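ABC transporter (Caldanaerobius, PDB 4G68) probably serves as the extracellular solute-binding component of an ABC transporter, capturing sugars released from xylan for uptake by the bacterium. Local coordinates at residues C[162-170]-C[181-190]. Sequence-based numbering, arbitrary orientation.
Sequences ELFDKYNVK and AIKTFKSKGV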
# COMPACT_ATOMS: atom_id res chain seq x y z
N GLU C 162 -13.54 20.70 0.73
CA GLU C 162 -13.89 21.96 0.06
C GLU C 162 -14.81 21.68 -1.12
O GLU C 162 -15.76 22.43 -1.37
CB GLU C 162 -12.66 22.69 -0.44
CG GLU C 162 -13.00 24.05 -1.07
CD GLU C 162 -11.76 24.79 -1.53
OE1 GLU C 162 -11.27 25.64 -0.76
OE2 GLU C 162 -11.27 24.50 -2.65
N LEU C 163 -14.55 20.57 -1.82
CA LEU C 163 -15.35 20.25 -3.01
C LEU C 163 -16.74 19.77 -2.59
O LEU C 163 -17.75 20.16 -3.22
CB LEU C 163 -14.62 19.24 -3.95
CG LEU C 163 -13.58 19.92 -4.90
CD1 LEU C 163 -12.70 18.97 -5.69
CD2 LEU C 163 -14.20 20.92 -5.86
N PHE C 164 -16.78 18.97 -1.53
CA PHE C 164 -18.06 18.47 -1.00
C PHE C 164 -18.93 19.68 -0.53
O PHE C 164 -20.13 19.77 -0.89
CB PHE C 164 -17.85 17.38 0.11
CG PHE C 164 -17.67 15.98 -0.43
CD1 PHE C 164 -18.71 15.03 -0.36
CD2 PHE C 164 -16.48 15.59 -1.04
CE1 PHE C 164 -18.56 13.75 -0.89
CE2 PHE C 164 -16.31 14.31 -1.55
CZ PHE C 164 -17.35 13.38 -1.48
N ASP C 165 -18.30 20.61 0.20
CA ASP C 165 -19.00 21.80 0.76
C ASP C 165 -19.53 22.68 -0.38
O ASP C 165 -20.76 23.04 -0.43
CB ASP C 165 -18.07 22.61 1.68
CG ASP C 165 -17.84 21.96 3.06
OD1 ASP C 165 -18.38 20.87 3.35
OD2 ASP C 165 -17.08 22.57 3.88
N LYS C 166 -18.64 23.01 -1.34
CA LYS C 166 -19.00 23.81 -2.52
C LYS C 166 -20.24 23.29 -3.26
O LYS C 166 -21.08 24.08 -3.77
CB LYS C 166 -17.83 23.89 -3.49
CG LYS C 166 -18.10 24.84 -4.64
CD LYS C 166 -16.90 24.92 -5.58
CE LYS C 166 -17.22 25.79 -6.77
NZ LYS C 166 -16.20 25.63 -7.86
N TYR C 167 -20.35 21.97 -3.40
CA TYR C 167 -21.50 21.36 -4.07
C TYR C 167 -22.56 20.78 -3.16
O TYR C 167 -23.46 20.12 -3.65
CB TYR C 167 -21.04 20.32 -5.06
CG TYR C 167 -20.20 20.98 -6.10
CD1 TYR C 167 -20.79 21.62 -7.18
CD2 TYR C 167 -18.81 21.04 -5.96
CE1 TYR C 167 -20.01 22.26 -8.14
CE2 TYR C 167 -18.02 21.67 -6.90
CZ TYR C 167 -18.61 22.28 -7.99
OH TYR C 167 -17.78 22.89 -8.92
N ASN C 168 -22.47 21.13 -1.88
CA ASN C 168 -23.22 20.54 -0.74
C ASN C 168 -23.33 19.01 -0.63
O ASN C 168 -24.06 18.52 0.24
CB ASN C 168 -24.58 21.21 -0.46
CG ASN C 168 -24.95 21.09 1.01
OD1 ASN C 168 -24.07 20.80 1.84
ND2 ASN C 168 -26.23 21.33 1.36
N VAL C 169 -22.57 18.27 -1.44
CA VAL C 169 -22.70 16.78 -1.44
C VAL C 169 -22.37 16.23 -0.09
O VAL C 169 -21.41 16.69 0.45
CB VAL C 169 -21.74 16.16 -2.48
CG1 VAL C 169 -22.06 14.69 -2.67
CG2 VAL C 169 -21.94 16.88 -3.79
N LYS C 170 -23.15 15.30 0.48
CA LYS C 170 -22.74 14.78 1.81
C LYS C 170 -21.68 13.77 1.56
O LYS C 170 -21.73 13.14 0.46
CB LYS C 170 -23.85 14.11 2.63
CG LYS C 170 -24.67 15.05 3.50
CD LYS C 170 -25.37 14.29 4.64
CE LYS C 170 -26.72 13.70 4.24
NZ LYS C 170 -27.91 14.60 4.50
N ALA C 181 -23.31 10.25 -4.68
CA ALA C 181 -22.29 11.30 -4.67
C ALA C 181 -21.55 11.34 -6.00
O ALA C 181 -21.34 12.41 -6.57
CB ALA C 181 -21.29 11.11 -3.53
N ILE C 182 -21.14 10.17 -6.49
CA ILE C 182 -20.41 10.10 -7.77
C ILE C 182 -21.34 10.65 -8.84
O ILE C 182 -20.95 11.52 -9.62
CB ILE C 182 -20.03 8.62 -8.13
CG1 ILE C 182 -18.95 8.07 -7.15
CG2 ILE C 182 -19.71 8.47 -9.64
CD1 ILE C 182 -18.82 6.56 -7.22
N LYS C 183 -22.60 10.17 -8.87
CA LYS C 183 -23.55 10.73 -9.87
C LYS C 183 -23.73 12.25 -9.76
O LYS C 183 -23.81 12.93 -10.82
CB LYS C 183 -24.87 10.06 -9.72
CG LYS C 183 -24.89 8.71 -10.40
CD LYS C 183 -26.13 7.95 -10.04
CE LYS C 183 -26.14 6.63 -10.78
NZ LYS C 183 -27.33 5.79 -10.35
N THR C 184 -23.84 12.76 -8.52
CA THR C 184 -24.02 14.20 -8.24
C THR C 184 -22.83 15.00 -8.74
O THR C 184 -23.01 15.92 -9.54
CB THR C 184 -24.35 14.49 -6.74
OG1 THR C 184 -25.51 13.71 -6.35
CG2 THR C 184 -24.66 15.99 -6.49
N PHE C 185 -21.61 14.61 -8.34
CA PHE C 185 -20.42 15.32 -8.83
C PHE C 185 -20.28 15.33 -10.33
O PHE C 185 -19.91 16.34 -10.93
CB PHE C 185 -19.13 14.75 -8.21
CG PHE C 185 -18.91 15.19 -6.79
CD1 PHE C 185 -18.74 16.56 -6.47
CD2 PHE C 185 -18.86 14.24 -5.75
CE1 PHE C 185 -18.53 16.96 -5.16
CE2 PHE C 185 -18.64 14.66 -4.44
CZ PHE C 185 -18.48 16.01 -4.14
N LYS C 186 -20.58 14.20 -10.93
CA LYS C 186 -20.46 14.08 -12.38
C LYS C 186 -21.37 15.06 -13.05
O LYS C 186 -20.96 15.67 -14.03
CB LYS C 186 -20.79 12.65 -12.79
CG LYS C 186 -20.88 12.39 -14.29
CD LYS C 186 -19.53 12.50 -14.97
CE LYS C 186 -19.50 11.79 -16.32
NZ LYS C 186 -18.15 11.91 -16.95
N SER C 187 -22.59 15.21 -12.51
CA SER C 187 -23.61 16.16 -13.02
C SER C 187 -23.25 17.63 -12.76
O SER C 187 -23.81 18.50 -13.44
CB SER C 187 -25.01 15.83 -12.46
OG SER C 187 -25.17 16.13 -11.08
N LYS C 188 -22.31 17.90 -11.84
CA LYS C 188 -21.65 19.26 -11.68
C LYS C 188 -20.34 19.51 -12.51
O LYS C 188 -19.67 20.58 -12.41
CB LYS C 188 -21.42 19.55 -10.18
CG LYS C 188 -22.71 19.58 -9.37
CD LYS C 188 -23.58 20.78 -9.75
CE LYS C 188 -24.32 21.29 -8.53
NZ LYS C 188 -25.24 20.25 -7.98
N GLY C 189 -20.03 18.55 -13.37
CA GLY C 189 -18.80 18.55 -14.19
C GLY C 189 -17.59 18.34 -13.32
O GLY C 189 -16.48 18.79 -13.67
N VAL C 190 -17.79 17.68 -12.18
CA VAL C 190 -16.65 17.41 -11.21
C VAL C 190 -16.19 15.93 -11.23
O VAL C 190 -16.96 15.02 -10.90
CB VAL C 190 -16.98 17.84 -9.74
CG1 VAL C 190 -15.82 17.53 -8.80
CG2 VAL C 190 -17.33 19.34 -9.65
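Phe-185 drives the edge of its ring into the face of Phe-164, a T-shaped pair that illustrates how aromatic and aliphatic side chains can join two segments that share no hydrogen bond. The ring planes stand at 76° with centroids 4.7 Å apart, and Phe-185 CZ lies almost over the centre of the Phe-164 ring. Phe-185 is enclosed from other directions as well. Val-169 lays CG2 over one of its faces, a CH-pi contact 3.9 Å from the ring centroid, while the carbonyl oxygen of Leu-163 meets the ring edge in plane, 3.8 Å from Phe-185 CE1. With Val-169 CG1 anti to the backbone N (chi1 -169°), that methyl reaches Ala-181 CB at 3.8 Å and also brushes the ring at CE2, while CG2 meets the methyl of Thr-184 as well. Were Phe-164 an alanine, the CE2-CZ edge of Phe-185 would probably lose the face it rests on and the ring could shift.

The solvent side differs in exposure and geometry: Lys-188 is exposed, Tyr-167 is only partly buried, and its ring is met obliquely, Tyr-167 CD2 standing off Phe-185 CE1 at 4.2 Å. Val-190 CG2 sits 3.6 Å from Tyr-167 CZ, and the bent aliphatic chain of Lys-188 slides past the CD1-CE1 side of the same ring, running the opposite way, with CG 3.6 Å from Tyr-167 CD1. The phenol oxygen has a weak hydrogen bond with Lys-166 NZ. Val-190 is delivered by a Schellman motif, in which Gly-189, at positive phi, turns the chain out of its helix.

The contact thus ties the end of helix 161-166, which directly follows the long strand 144-160, and the loop after it to the C-terminal half of helix 175-187 and the turn that ends it, far from the centre of the chain; Ala-273, just before strand 274-278, touches both phenylalanines.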